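Local structure of beta-Ala-His dipeptidase (Homo sapiens, 3DLJ) at residues G103-Y108 / L149-A154; S156-R159 / L165-N168. The protein hydrolyses Xaa-His dipeptides, carnosine and anserine above all, as a secreted, homodimeric metallopeptidase of the M20A family that binds two zinc ions per subunit. One frame throughout, in Å; residues are numbered along the deposited sequence.

Overall arrangement
Both contacts involve helix 141-160, and they follow one another along the chain: contact 1 is complete at A154 before contact 2 begins at S156. Their centres are about 9 Å apart, on the same side of the chain's centre. Contact 1 presses the helix onto strand 104-110 of the six-stranded mixed sheet; contact 2 packs its last turn against the loop that leads into strand 168-174. That strand lies beside 104-110 and parallel to it, and probable backbone hydrogen bonds, G103 O to N168 N and V105 N to N168 O, tie the contacts together. Together they trace a right-handed beta-alpha-beta crossover in the zinc-binding part of this M20 peptidase, with contact 1 nearer the metals.

Contact 1 (G103-Y108 / L149-A154); sequences GTVCFY and LAWINA
F107, on strand 104-110, and W151, on helix 141-160, mark the nearest approach of the two backbones, with 8.4 Å from F107 CA to W151 CA. The helix packs on the face of the sheet, and side chains bridge the gap. V105 and F107 alternate with C106, whose CB points away from the helix, while both of theirs and that of W151 point into the interface.

The main event is a face-to-face stack. The F107 ring and the five-membered ring of W151 have centroids 4.1 Å apart and planes inclined by 17°. F107 CD1 sits over the indole near its fusion bond, 3.5 Å from W151 CD2. Each side chain extends with CG anti to its own backbone N (chi1 177° for F107, -177° for W151), and the two slide past each other in opposite directions. The ring of each therefore reaches back to the other's CB: F107 CB makes a CH-pi contact 3.7 Å from the centroid of W151's five-membered ring, and W151 CB lies over the face of the F107 ring, 4.1 Å from its centroid. V105 extends the apolar patch at the indole edge, near its plane, where its CG1 meets W151 CH2 at 4.2 Å.

All three residues are buried, and the F107 side chain lies about 7 Å from that of the zinc ligand D206. F474 and F478 of helix 464-482 meet W151 edge-to-face, and I169 and F171 of strand 168-174 also touch it, so the indole fills the seam between two helices and the sheet. F107 touches I173 of that same neighbouring strand.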
loop_
_atom_site.group_PDB
_atom_site.type_symbol
_atom_site.label_atom_id
_atom_site.label_comp_id
_atom_site.label_asym_id
_atom_site.label_seq_id
_atom_site.Cartn_x
_atom_site.Cartn_y
_atom_site.Cartn_z
ATOM N N GLY A 103 24.009 -16.562 1.454
ATOM C CA GLY A 103 22.595 -16.590 1.070
ATOM C C GLY A 103 22.244 -15.320 0.308
ATOM O O GLY A 103 23.060 -14.374 0.259
ATOM N N THR A 104 21.039 -15.283 -0.279
ATOM C CA THR A 104 20.576 -14.126 -1.052
ATOM C C THR A 104 19.176 -13.655 -0.659
ATOM O O THR A 104 18.224 -14.444 -0.658
ATOM C CB THR A 104 20.593 -14.405 -2.579
ATOM O OG1 THR A 104 21.922 -14.752 -2.995
ATOM C CG2 THR A 104 20.109 -13.175 -3.380
ATOM N N VAL A 105 19.069 -12.361 -0.348
ATOM C CA VAL A 105 17.802 -11.711 0.002
ATOM C C VAL A 105 17.393 -10.680 -1.066
ATOM O O VAL A 105 18.210 -9.874 -1.503
ATOM C CB VAL A 105 17.887 -10.987 1.396
ATOM C CG1 VAL A 105 16.580 -10.345 1.749
ATOM C CG2 VAL A 105 18.313 -11.971 2.503
ATOM N N CYS A 106 16.122 -10.697 -1.461
ATOM C CA CYS A 106 15.627 -9.753 -2.447
ATOM C C CYS A 106 14.672 -8.739 -1.834
ATOM O O CYS A 106 13.800 -9.089 -1.057
ATOM C CB CYS A 106 14.954 -10.494 -3.611
ATOM S SG CYS A 106 14.465 -9.423 -4.994
ATOM N N PHE A 107 14.835 -7.471 -2.199
ATOM C CA PHE A 107 13.948 -6.412 -1.707
ATOM C C PHE A 107 13.080 -5.839 -2.817
ATOM O O PHE A 107 13.585 -5.460 -3.859
ATOM C CB PHE A 107 14.778 -5.280 -1.093
ATOM C CG PHE A 107 13.963 -4.102 -0.627
ATOM C CD1 PHE A 107 13.397 -4.091 0.641
ATOM C CD2 PHE A 107 13.777 -3.001 -1.454
ATOM C CE1 PHE A 107 12.646 -2.984 1.073
ATOM C CE2 PHE A 107 13.026 -1.906 -1.030
ATOM C CZ PHE A 107 12.457 -1.901 0.230
ATOM N N TYR A 108 11.783 -5.738 -2.568
ATOM C CA TYR A 108 10.861 -5.135 -3.524
ATOM C C TYR A 108 10.413 -3.769 -2.986
ATOM O O TYR A 108 10.014 -3.648 -1.814
ATOM C CB TYR A 108 9.619 -6.030 -3.827
ATOM C CG TYR A 108 8.505 -5.209 -4.458
ATOM C CD1 TYR A 108 8.425 -5.032 -5.858
ATOM C CD2 TYR A 108 7.593 -4.528 -3.662
ATOM C CE1 TYR A 108 7.426 -4.215 -6.420
ATOM C CE2 TYR A 108 6.606 -3.723 -4.214
ATOM C CZ TYR A 108 6.531 -3.563 -5.567
ATOM O OH TYR A 108 5.539 -2.756 -6.061
ATOM N N LEU A 149 14.580 3.991 0.716
ATOM C CA LEU A 149 15.856 4.665 1.028
ATOM C C LEU A 149 16.470 4.166 2.310
ATOM O O LEU A 149 17.678 4.116 2.408
ATOM C CB LEU A 149 15.694 6.188 1.058
ATOM C CG LEU A 149 15.814 6.844 -0.327
ATOM C CD1 LEU A 149 15.405 8.329 -0.284
ATOM C CD2 LEU A 149 17.246 6.685 -0.881
ATOM N N ALA A 150 15.642 3.816 3.291
ATOM C CA ALA A 150 16.116 3.247 4.540
ATOM C C ALA A 150 16.891 1.943 4.303
ATOM O O ALA A 150 17.952 1.729 4.912
ATOM C CB ALA A 150 14.970 3.027 5.504
ATOM N N TRP A 151 16.355 1.099 3.420
ATOM C CA TRP A 151 17.001 -0.131 2.943
ATOM C C TRP A 151 18.283 0.166 2.197
ATOM O O TRP A 151 19.330 -0.425 2.500
ATOM C CB TRP A 151 16.039 -0.942 2.031
ATOM C CG TRP A 151 16.591 -2.265 1.548
ATOM C CD1 TRP A 151 17.318 -2.480 0.406
ATOM C CD2 TRP A 151 16.456 -3.561 2.182
ATOM N NE1 TRP A 151 17.656 -3.817 0.297
ATOM C CE2 TRP A 151 17.126 -4.504 1.356
ATOM C CE3 TRP A 151 15.815 -4.021 3.348
ATOM C CZ2 TRP A 151 17.184 -5.876 1.665
ATOM C CZ3 TRP A 151 15.875 -5.399 3.655
ATOM C CH2 TRP A 151 16.554 -6.298 2.815
ATOM N N ILE A 152 18.207 1.087 1.229
ATOM C CA ILE A 152 19.388 1.498 0.453
ATOM C C ILE A 152 20.467 2.140 1.339
ATOM O O ILE A 152 21.668 1.881 1.159
ATOM C CB ILE A 152 19.017 2.431 -0.743
ATOM C CG1 ILE A 152 18.382 1.615 -1.883
ATOM C CG2 ILE A 152 20.253 3.224 -1.235
ATOM C CD1 ILE A 152 17.650 2.457 -2.957
ATOM N N ASN A 153 20.043 2.985 2.276
ATOM C CA ASN A 153 20.968 3.651 3.187
ATOM C C ASN A 153 21.675 2.646 4.107
ATOM O O ASN A 153 22.867 2.759 4.296
ATOM C CB ASN A 153 20.267 4.766 3.991
ATOM C CG ASN A 153 19.814 5.953 3.108
ATOM O OD1 ASN A 153 20.313 6.146 2.029
ATOM N ND2 ASN A 153 18.870 6.741 3.595
ATOM N N ALA A 154 20.943 1.668 4.666
ATOM C CA ALA A 154 21.559 0.543 5.393
ATOM C C ALA A 154 22.711 -0.134 4.615
ATOM O O ALA A 154 23.807 -0.342 5.163
ATOM C CB ALA A 154 20.497 -0.499 5.824
#

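Contact 2 (S156-R159 / L165-N168); sequences SAFR and LPVN
Apolar contacts hold F158, near the end of helix 141-160, against L165 and P166 of the loop that follows, with F158 CA and L165 CA 6.3 Å apart. The L165 side chain crosses that of F158 obliquely. Its CD2 is 3.9 Å from F158 CG, and its CG is equally close to F158 CB, so the leucine covers the root of the phenylalanine. The P166 and F158 side chains approach each other from opposite directions, and P166 CD lies 3.9 Å from F158 CE2 at the outer part of the ring. The other leucine branch turns to R159: L165 CD1 lies 4.0 Å from R159 CD, the two side chains crossing at about a right angle.

There is also a CH-pi contact, off-centre, with L165 CD2 4.3 Å from the F158 ring centroid and 30° off its normal.

Polar bonding goes elsewhere. The arginine chain bends at chi2 and chi3 (-68° and -59°), presenting its aliphatic part to L165 while NE hydrogen-bonds L66 O.

Away from the zinc site, this contact lies where the chain turns back from helix 141-160 toward strand 168-174. F158 also rests on L13 and V16 of helix 13-22 and A475 of helix 464-482, whose F478 and L479 touch L165 and P166 respectively.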
loop_
_atom_site.group_PDB
_atom_site.type_symbol
_atom_site.label_atom_id
_atom_site.label_comp_id
_atom_site.label_asym_id
_atom_site.label_seq_id
_atom_site.Cartn_x
_atom_site.Cartn_y
_atom_site.Cartn_z
ATOM N N SER A 156 24.379 1.132 2.143
ATOM C CA SER A 156 25.404 2.146 1.933
ATOM C C SER A 156 26.296 2.370 3.172
ATOM O O SER A 156 27.416 2.852 3.034
ATOM C CB SER A 156 24.764 3.453 1.461
ATOM O OG SER A 156 24.356 4.232 2.578
ATOM N N ALA A 157 25.820 1.995 4.364
ATOM C CA ALA A 157 26.638 2.027 5.577
ATOM C C ALA A 157 27.722 0.938 5.612
ATOM O O ALA A 157 28.864 1.240 5.931
ATOM C CB ALA A 157 25.770 1.962 6.822
ATOM N N PHE A 158 27.366 -0.316 5.297
ATOM C CA PHE A 158 28.334 -1.420 5.139
ATOM C C PHE A 158 29.330 -1.116 4.006
ATOM O O PHE A 158 30.512 -1.398 4.115
ATOM C CB PHE A 158 27.626 -2.752 4.819
ATOM C CG PHE A 158 26.867 -3.362 5.972
ATOM C CD1 PHE A 158 25.583 -2.943 6.281
ATOM C CD2 PHE A 158 27.423 -4.403 6.719
ATOM C CE1 PHE A 158 24.875 -3.516 7.335
ATOM C CE2 PHE A 158 26.717 -4.969 7.774
ATOM C CZ PHE A 158 25.427 -4.518 8.068
ATOM N N ARG A 159 28.836 -0.541 2.919
ATOM C CA ARG A 159 29.672 -0.210 1.765
ATOM C C ARG A 159 30.697 0.907 2.056
ATOM O O ARG A 159 31.886 0.771 1.744
ATOM C CB ARG A 159 28.786 0.140 0.553
ATOM C CG ARG A 159 27.890 -1.028 0.041
ATOM C CD ARG A 159 28.694 -2.185 -0.605
ATOM N NE ARG A 159 29.461 -1.692 -1.743
ATOM C CZ ARG A 159 30.692 -2.077 -2.063
ATOM N NH1 ARG A 159 31.326 -2.988 -1.324
ATOM N NH2 ARG A 159 31.303 -1.532 -3.115
ATOM N N LEU A 165 28.974 -7.252 3.536
ATOM C CA LEU A 165 27.541 -7.474 3.702
ATOM C C LEU A 165 27.314 -8.974 3.945
ATOM O O LEU A 165 27.806 -9.809 3.190
ATOM C CB LEU A 165 26.769 -6.990 2.462
ATOM C CG LEU A 165 26.405 -5.494 2.345
ATOM C CD1 LEU A 165 26.378 -5.041 0.898
ATOM C CD2 LEU A 165 25.089 -5.138 3.037
ATOM N N PRO A 166 26.598 -9.318 5.022
ATOM C CA PRO A 166 26.346 -10.711 5.425
ATOM C C PRO A 166 25.631 -11.599 4.372
ATOM O O PRO A 166 25.854 -12.819 4.322
ATOM C CB PRO A 166 25.463 -10.539 6.661
ATOM C CG PRO A 166 25.845 -9.170 7.200
ATOM C CD PRO A 166 25.998 -8.359 5.970
ATOM N N VAL A 167 24.771 -10.984 3.561
ATOM C CA VAL A 167 24.037 -11.679 2.508
ATOM C C VAL A 167 24.241 -10.954 1.176
ATOM O O VAL A 167 24.558 -9.757 1.173
ATOM C CB VAL A 167 22.519 -11.762 2.830
ATOM C CG1 VAL A 167 22.260 -12.718 3.986
ATOM C CG2 VAL A 167 21.931 -10.370 3.138
ATOM N N ASN A 168 24.093 -11.675 0.057
ATOM C CA ASN A 168 23.913 -11.033 -1.236
ATOM C C ASN A 168 22.560 -10.310 -1.204
ATOM O O ASN A 168 21.631 -10.723 -0.504
ATOM C CB ASN A 168 23.958 -12.039 -2.400
ATOM C CG ASN A 168 25.265 -12.840 -2.466
ATOM O OD1 ASN A 168 26.371 -12.291 -2.519
ATOM N ND2 ASN A 168 25.127 -14.157 -2.495
#